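Ganglioside-induced differentiation-associated protein 2 (Homo sapiens, PDB 4UML) is of incompletely defined function, but carries an N-terminal macro domain, a module that in many relatives binds ADP-ribose or its derivatives. Local coordinates at residues S45-N50 with V190-E195; P132-R137 with G176-D181; Y147-N152 with C168-A173. One frame throughout, in Å; residues are numbered along the deposited sequence.

Contact 1 of 3, residues S45-N50 with V190-E195; sequences SPFLYN and VRRFLE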
# COMPACT_ATOMS: atom_id res chain seq x y z
N SER A 45 14.34 -2.37 -18.87
CA SER A 45 13.25 -3.19 -18.26
C SER A 45 12.45 -3.98 -19.29
O SER A 45 12.40 -3.61 -20.45
CB SER A 45 12.27 -2.30 -17.47
OG SER A 45 11.11 -1.95 -18.21
N PRO A 46 11.80 -5.07 -18.85
CA PRO A 46 10.95 -5.86 -19.74
C PRO A 46 9.58 -5.23 -19.97
O PRO A 46 8.88 -5.56 -20.94
CB PRO A 46 10.78 -7.16 -18.98
CG PRO A 46 10.81 -6.73 -17.54
CD PRO A 46 11.78 -5.59 -17.47
N PHE A 47 9.18 -4.34 -19.07
CA PHE A 47 7.88 -3.71 -19.15
C PHE A 47 7.86 -2.64 -20.24
O PHE A 47 8.82 -1.91 -20.41
CB PHE A 47 7.50 -3.12 -17.78
CG PHE A 47 7.20 -4.18 -16.76
CD1 PHE A 47 5.92 -4.72 -16.66
CD2 PHE A 47 8.20 -4.69 -15.97
CE1 PHE A 47 5.64 -5.72 -15.75
CE2 PHE A 47 7.94 -5.71 -15.06
CZ PHE A 47 6.65 -6.22 -14.96
N LEU A 48 6.77 -2.59 -20.98
CA LEU A 48 6.57 -1.59 -22.01
C LEU A 48 6.00 -0.29 -21.41
O LEU A 48 5.17 -0.31 -20.49
CB LEU A 48 5.61 -2.14 -23.10
CG LEU A 48 5.89 -3.55 -23.65
CD1 LEU A 48 4.78 -4.00 -24.61
CD2 LEU A 48 7.28 -3.65 -24.31
N TYR A 49 6.48 0.83 -21.93
CA TYR A 49 5.84 2.12 -21.73
C TYR A 49 4.32 1.98 -21.78
O TYR A 49 3.78 1.40 -22.72
CB TYR A 49 6.26 3.11 -22.82
CG TYR A 49 5.52 4.41 -22.74
CD1 TYR A 49 5.85 5.33 -21.76
CD2 TYR A 49 4.48 4.72 -23.62
CE1 TYR A 49 5.18 6.53 -21.66
CE2 TYR A 49 3.80 5.93 -23.53
CZ TYR A 49 4.16 6.83 -22.54
OH TYR A 49 3.54 8.04 -22.36
N ASN A 50 3.63 2.50 -20.77
CA ASN A 50 2.16 2.49 -20.79
C ASN A 50 1.66 3.75 -20.09
O ASN A 50 1.64 3.82 -18.86
CB ASN A 50 1.64 1.21 -20.14
CG ASN A 50 0.13 1.16 -20.07
OD1 ASN A 50 -0.55 2.18 -20.06
ND2 ASN A 50 -0.40 -0.04 -19.98
N VAL A 190 1.73 -4.29 -8.37
CA VAL A 190 0.83 -3.21 -8.72
C VAL A 190 0.85 -2.97 -10.24
O VAL A 190 -0.18 -2.68 -10.84
CB VAL A 190 1.17 -1.89 -7.96
CG1 VAL A 190 0.43 -0.71 -8.52
CG2 VAL A 190 0.86 -2.04 -6.47
N ARG A 191 2.04 -3.03 -10.84
CA ARG A 191 2.14 -2.87 -12.31
C ARG A 191 1.21 -3.86 -13.01
O ARG A 191 0.34 -3.45 -13.78
CB ARG A 191 3.59 -2.99 -12.78
CG ARG A 191 3.75 -3.15 -14.29
CD ARG A 191 3.29 -1.90 -15.01
NE ARG A 191 3.10 -2.09 -16.46
CZ ARG A 191 3.64 -1.32 -17.43
NH1 ARG A 191 4.49 -0.32 -17.17
NH2 ARG A 191 3.33 -1.60 -18.69
N ARG A 192 1.36 -5.13 -12.69
CA ARG A 192 0.65 -6.19 -13.37
C ARG A 192 -0.82 -6.11 -13.14
O ARG A 192 -1.63 -6.38 -14.05
CB ARG A 192 1.19 -7.55 -12.95
CG ARG A 192 2.61 -7.77 -13.43
CD ARG A 192 3.19 -9.08 -12.95
NE ARG A 192 4.49 -9.34 -13.59
CZ ARG A 192 5.39 -10.22 -13.15
NH1 ARG A 192 5.17 -10.95 -12.06
NH2 ARG A 192 6.54 -10.37 -13.81
N PHE A 193 -1.20 -5.72 -11.93
CA PHE A 193 -2.61 -5.53 -11.64
C PHE A 193 -3.17 -4.34 -12.39
O PHE A 193 -4.33 -4.37 -12.84
CB PHE A 193 -2.83 -5.31 -10.13
CG PHE A 193 -4.23 -4.92 -9.77
CD1 PHE A 193 -4.61 -3.59 -9.77
CD2 PHE A 193 -5.15 -5.89 -9.40
CE1 PHE A 193 -5.89 -3.22 -9.41
CE2 PHE A 193 -6.45 -5.53 -9.04
CZ PHE A 193 -6.82 -4.19 -9.06
N LEU A 194 -2.42 -3.25 -12.49
CA LEU A 194 -2.96 -2.10 -13.16
C LEU A 194 -3.09 -2.33 -14.68
O LEU A 194 -3.98 -1.78 -15.31
CB LEU A 194 -2.12 -0.86 -12.89
CG LEU A 194 -2.28 -0.17 -11.53
CD1 LEU A 194 -1.25 0.93 -11.38
CD2 LEU A 194 -3.67 0.40 -11.37
N GLU A 195 -2.19 -3.14 -15.23
CA GLU A 195 -2.23 -3.48 -16.65
C GLU A 195 -3.56 -4.13 -17.00
O GLU A 195 -4.17 -3.76 -17.98
CB GLU A 195 -1.09 -4.43 -17.02
CG GLU A 195 0.20 -3.74 -17.41
CD GLU A 195 1.34 -4.72 -17.60
OE1 GLU A 195 1.17 -5.95 -17.45
OE2 GLU A 195 2.45 -4.24 -17.89
O HOH W 1 4.90 2.39 -18.21
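R191 reaches from helix 179-197 to the loop at L48, and its NH2 donates to L48 O at 2.9 Å, lying in the carbonyl plane with an N-H...O angle of 154°. NH1 adds only a weak bond to the same oxygen, while it also donates a hydrogen bond to Y223 O near the C-terminus. One turn further along the helix, E195 OE2 receives R191 NE at 2.7 Å, a salt bridge made from above the carboxylate plane that steadies the arginine. The R191 chain bends at chi2 (66°), and its CG lies 3.5 Å from F47 CE1, while F47 CD1 stands over one face of the guanidinium. An arginine suits this place because its methylenes accept the phenyl ring and its end spans to a carbonyl.

The far edge of the F47 ring is looser: there R192, exposed, brings NE only to 4.0 Å from F47 CZ. Separately, at the N50 end, a water joins N50 N to R191 NH1, weakly on the arginine side. N50 itself turns its OD1 to V53 N, an N-cap for helix 51-54. Thus the loop leading into helix 51-54 is pinned to helix 179-197, an outer helix of the three-layer alpha/beta/alpha macro fold.

Contact 2 of 3, residues P132-R137 with G176-D181; sequences PKYKSR and GYPLED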
# COMPACT_ATOMS: atom_id res chain seq x y z
N PRO A 132 5.04 -10.84 6.13
CA PRO A 132 5.71 -11.97 6.79
C PRO A 132 6.85 -11.46 7.70
O PRO A 132 7.47 -10.42 7.43
CB PRO A 132 6.27 -12.74 5.61
CG PRO A 132 6.61 -11.68 4.62
CD PRO A 132 5.51 -10.65 4.75
N LYS A 133 7.10 -12.19 8.78
CA LYS A 133 8.37 -12.02 9.53
C LYS A 133 9.44 -12.68 8.71
O LYS A 133 9.48 -13.90 8.61
CB LYS A 133 8.27 -12.73 10.85
CG LYS A 133 7.23 -12.14 11.79
CD LYS A 133 6.97 -13.04 13.00
CE LYS A 133 6.47 -12.19 14.15
NZ LYS A 133 5.84 -13.04 15.18
N TYR A 134 10.30 -11.89 8.09
CA TYR A 134 11.23 -12.41 7.10
C TYR A 134 12.32 -13.25 7.74
O TYR A 134 12.96 -12.81 8.66
CB TYR A 134 11.90 -11.28 6.35
CG TYR A 134 12.83 -11.75 5.24
CD1 TYR A 134 12.36 -11.97 3.98
CD2 TYR A 134 14.18 -11.99 5.49
CE1 TYR A 134 13.18 -12.39 2.96
CE2 TYR A 134 15.02 -12.43 4.47
CZ TYR A 134 14.51 -12.61 3.21
OH TYR A 134 15.30 -13.03 2.17
N LYS A 135 12.53 -14.44 7.22
CA LYS A 135 13.64 -15.28 7.63
C LYS A 135 14.23 -15.84 6.41
O LYS A 135 13.51 -16.37 5.56
CB LYS A 135 13.14 -16.40 8.56
CG LYS A 135 12.70 -15.76 9.84
CD LYS A 135 12.03 -16.63 10.85
CE LYS A 135 12.00 -15.82 12.15
NZ LYS A 135 10.73 -16.03 12.87
N SER A 136 15.55 -15.71 6.29
CA SER A 136 16.27 -16.24 5.14
C SER A 136 15.89 -17.69 4.82
O SER A 136 15.77 -18.04 3.63
CB SER A 136 17.79 -16.16 5.39
OG SER A 136 18.16 -14.80 5.41
N ARG A 137 15.71 -18.53 5.84
CA ARG A 137 15.39 -19.94 5.57
C ARG A 137 13.93 -20.11 5.06
O ARG A 137 13.59 -21.15 4.54
CB ARG A 137 15.63 -20.85 6.79
CG ARG A 137 14.76 -20.56 7.99
CD ARG A 137 15.00 -21.50 9.16
NE ARG A 137 13.95 -21.36 10.20
CZ ARG A 137 13.81 -20.36 11.06
NH1 ARG A 137 14.64 -19.33 11.07
NH2 ARG A 137 12.81 -20.38 11.93
N GLY A 176 11.68 -7.13 9.15
CA GLY A 176 12.98 -7.40 8.54
C GLY A 176 13.09 -7.80 7.08
O GLY A 176 14.15 -8.29 6.63
N TYR A 177 12.04 -7.57 6.29
CA TYR A 177 12.12 -7.94 4.90
C TYR A 177 13.18 -7.04 4.28
O TYR A 177 13.14 -5.85 4.52
CB TYR A 177 10.77 -7.72 4.18
CG TYR A 177 10.59 -8.65 3.02
CD1 TYR A 177 11.45 -8.62 1.94
CD2 TYR A 177 9.51 -9.54 2.99
CE1 TYR A 177 11.29 -9.50 0.87
CE2 TYR A 177 9.34 -10.42 1.93
CZ TYR A 177 10.23 -10.40 0.88
OH TYR A 177 10.07 -11.27 -0.15
N PRO A 178 14.14 -7.60 3.50
CA PRO A 178 15.09 -6.75 2.79
C PRO A 178 14.38 -5.76 1.86
O PRO A 178 13.60 -6.15 1.00
CB PRO A 178 15.90 -7.76 1.98
CG PRO A 178 15.92 -8.96 2.86
CD PRO A 178 14.54 -9.02 3.45
N LEU A 179 14.70 -4.48 2.03
CA LEU A 179 13.88 -3.42 1.49
C LEU A 179 13.80 -3.43 -0.01
O LEU A 179 12.74 -3.26 -0.60
CB LEU A 179 14.37 -2.07 1.99
CG LEU A 179 13.69 -0.83 1.39
CD1 LEU A 179 12.19 -0.82 1.72
CD2 LEU A 179 14.38 0.42 1.93
N GLU A 180 14.92 -3.68 -0.66
CA GLU A 180 14.96 -3.59 -2.08
C GLU A 180 14.18 -4.74 -2.72
O GLU A 180 13.39 -4.52 -3.64
CB GLU A 180 16.40 -3.56 -2.56
CG GLU A 180 16.54 -3.18 -4.01
CD GLU A 180 17.75 -2.29 -4.27
OE1 GLU A 180 18.35 -1.69 -3.34
OE2 GLU A 180 18.08 -2.18 -5.46
N ASP A 181 14.40 -5.96 -2.23
CA ASP A 181 13.61 -7.12 -2.64
C ASP A 181 12.12 -6.87 -2.46
O ASP A 181 11.35 -7.14 -3.34
CB ASP A 181 13.98 -8.36 -1.81
CG ASP A 181 15.36 -8.88 -2.12
OD1 ASP A 181 15.84 -8.69 -3.26
OD2 ASP A 181 15.94 -9.52 -1.22
O HOH W 2 14.54 -11.54 -0.14
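Y134 and Y177 form the aromatic part of this contact, an edge-to-face pair with centroids 4.8 Å apart. The planes meet at 51°, well short of perpendicular, and the Y134 edge brings CD1 over the centre of the Y177 face. With CG of Y134 anti to the backbone N (chi1 -177°), the ring projects across residues 176-178.

A CH-pi contact is made over one face of the Y134 ring: P178 CD sits 3.4 Å from the ring centroid, almost exactly on its normal. Proline suits this position, since its CD is a slightly polarised CH2 fixed by the five-membered ring.

Apolar packing completes the fit. P132 CG touches the edge of the Y177 ring, 4.0 Å from CD2, and Y134 CB approaches Y177 CA at 3.6 Å. G176, whose phi is positive (74°), adopts a conformation that glycine readily takes, with its carbonyl carbon against Y134 CB.

The polar link is indirect: one water lies 2.9 Å from Y134 OH and donates to D181 OD2 at 2.7 Å.

The loop between strand 125-129 and helix 139-159 thereby meets the residues that lead into helix 179-197. Y134 also bonds R175 through the backbone, and Y177 touches E143 and L146 of helix 139-159 and A182 and I185 of helix 179-197.

Contact 3 of 3, residues Y147-N152 with C168-A173; sequences YSCYRN and CVINSA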
# COMPACT_ATOMS: atom_id res chain seq x y z
N TYR A 147 3.73 -10.93 -1.55
CA TYR A 147 2.98 -10.86 -2.79
C TYR A 147 1.46 -10.91 -2.52
O TYR A 147 0.69 -10.12 -3.08
CB TYR A 147 3.39 -12.01 -3.71
CG TYR A 147 2.43 -12.16 -4.84
CD1 TYR A 147 2.30 -11.15 -5.80
CD2 TYR A 147 1.61 -13.26 -4.93
CE1 TYR A 147 1.38 -11.27 -6.85
CE2 TYR A 147 0.71 -13.40 -5.98
CZ TYR A 147 0.60 -12.42 -6.95
OH TYR A 147 -0.34 -12.57 -7.95
N SER A 148 1.04 -11.84 -1.67
CA SER A 148 -0.37 -11.98 -1.31
C SER A 148 -0.90 -10.75 -0.62
O SER A 148 -2.03 -10.36 -0.87
CB SER A 148 -0.60 -13.23 -0.47
OG SER A 148 -0.38 -14.36 -1.30
N CYS A 149 -0.13 -10.13 0.27
CA CYS A 149 -0.55 -8.85 0.85
C CYS A 149 -0.96 -7.85 -0.24
O CYS A 149 -2.06 -7.29 -0.18
CB CYS A 149 0.58 -8.24 1.68
SG CYS A 149 0.92 -9.15 3.19
N TYR A 150 -0.06 -7.57 -1.18
CA TYR A 150 -0.34 -6.57 -2.20
C TYR A 150 -1.52 -7.00 -3.12
O TYR A 150 -2.39 -6.21 -3.42
CB TYR A 150 0.92 -6.30 -3.04
CG TYR A 150 1.87 -5.39 -2.34
CD1 TYR A 150 1.70 -4.01 -2.43
CD2 TYR A 150 2.86 -5.89 -1.49
CE1 TYR A 150 2.52 -3.15 -1.72
CE2 TYR A 150 3.71 -5.03 -0.80
CZ TYR A 150 3.53 -3.68 -0.91
OH TYR A 150 4.32 -2.83 -0.23
N ARG A 151 -1.54 -8.27 -3.50
CA ARG A 151 -2.60 -8.85 -4.34
C ARG A 151 -3.97 -8.76 -3.64
O ARG A 151 -4.98 -8.36 -4.23
CB ARG A 151 -2.22 -10.30 -4.57
CG ARG A 151 -3.22 -11.13 -5.38
CD ARG A 151 -4.15 -11.94 -4.49
NE ARG A 151 -4.85 -12.98 -5.27
CZ ARG A 151 -5.85 -13.74 -4.81
NH1 ARG A 151 -6.31 -13.60 -3.57
NH2 ARG A 151 -6.40 -14.65 -5.60
N ASN A 152 -4.02 -9.12 -2.37
CA ASN A 152 -5.27 -9.08 -1.64
C ASN A 152 -5.80 -7.68 -1.32
O ASN A 152 -7.02 -7.47 -1.24
CB ASN A 152 -5.17 -9.94 -0.40
CG ASN A 152 -5.22 -11.43 -0.73
OD1 ASN A 152 -5.97 -11.83 -1.61
ND2 ASN A 152 -4.39 -12.23 -0.07
N CYS A 168 0.84 1.95 2.33
CA CYS A 168 2.02 2.12 3.16
C CYS A 168 3.04 1.14 2.59
O CYS A 168 2.73 0.29 1.73
CB CYS A 168 1.74 1.81 4.62
SG CYS A 168 1.24 0.08 4.93
N VAL A 169 4.27 1.26 3.07
CA VAL A 169 5.25 0.24 2.79
C VAL A 169 4.83 -0.96 3.63
O VAL A 169 4.87 -0.87 4.87
CB VAL A 169 6.66 0.77 3.13
CG1 VAL A 169 7.70 -0.33 2.93
CG2 VAL A 169 6.99 1.96 2.22
N ILE A 170 4.34 -2.04 3.00
CA ILE A 170 3.73 -3.12 3.78
C ILE A 170 4.76 -3.88 4.65
O ILE A 170 4.41 -4.39 5.71
CB ILE A 170 2.89 -4.10 2.87
CG1 ILE A 170 1.64 -3.34 2.37
CG2 ILE A 170 2.48 -5.37 3.60
CD1 ILE A 170 0.78 -4.07 1.37
N ASN A 171 5.98 -3.95 4.18
CA ASN A 171 7.05 -4.60 4.93
C ASN A 171 7.53 -3.64 6.02
O ASN A 171 8.14 -2.63 5.70
CB ASN A 171 8.21 -4.98 3.99
CG ASN A 171 8.61 -3.85 3.04
OD1 ASN A 171 7.82 -3.40 2.18
ND2 ASN A 171 9.85 -3.40 3.17
N SER A 172 7.16 -3.88 7.26
CA SER A 172 7.61 -3.01 8.37
C SER A 172 9.09 -3.25 8.63
O SER A 172 9.59 -4.35 8.40
CB SER A 172 6.81 -3.29 9.63
OG SER A 172 6.90 -4.65 10.00
N ALA A 173 9.79 -2.23 9.12
CA ALA A 173 11.21 -2.39 9.46
C ALA A 173 11.38 -3.51 10.48
O ALA A 173 12.25 -4.36 10.34
CB ALA A 173 11.80 -1.07 9.95
O HOH W 3 4.38 -0.13 -1.03
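The hydroxyl of Y150 is held by a backbone N-H of the 168-173 loop and by a water. I170 N donates to Y150 OH in a straight but long, weak bond of 3.3 Å, with an N-H...O angle of 165°. The water lies 2.8 Å from the same OH and donates to C168 O at 3.2 Å, so a buried phenol is tied to the backbone both directly and through solvent.

This is the interior of the beta-alpha-beta crossover of the macro fold, in which helix 139-159 links strand 125-129 to strand 164-167 and packs over the loop that follows the latter. In macro-domain relatives that loop generally helps line the ADP-ribose pocket, so the contact probably bears on the base of that loop.

Y150 and I170 approach from opposite directions, and the delta methyl of I170 settles over the centre of the tyrosine ring. I170 CD1 lies 3.6 Å from the ring centroid, a CH-pi contact made close to the ring normal. Tyrosine suits the site because it offers a flat apolar face together with a polar end long enough to meet the backbone. A phenylalanine in its place would probably keep the methyl contact but leave I170 N and the water without the oxygen they share.

The helix that carries the ring is anchored elsewhere as well: N152 ND2 binds G111 O, and Y150 also lies against A186 and T189 of helix 179-197. On the loop side, I170 O accepts a bond from T75 OG1, so both the N-H and the C=O of I170 have partners. The beta-branch of I170 lets two limbs work at once: with CG1 beside the backbone N (chi1 -70°), CD1 goes to the ring while CG2 rests 3.9 Å from C149 CB.

Overall arrangement
Contacts 2 and 3 lie 12 Å apart between centres and touch: Y177 CB meets N171 CB at 3.8 Å, and L179 CD1 packs on N171 ND2. Their second segments lie along one connection from strand 164-167 into the start of helix 179-197, which in related macro domains helps form the ADP-ribose pocket; contact 3 holds its buried start, contact 2 its outer end. Contact 1 stands apart, its centre about 24 Å from that of contact 2 and about 18 Å from that of contact 3. Helix 179-197 nevertheless joins them, since contact 2 uses its beginning, Y150 of contact 3 leans on its middle, and contact 1 lies toward its end.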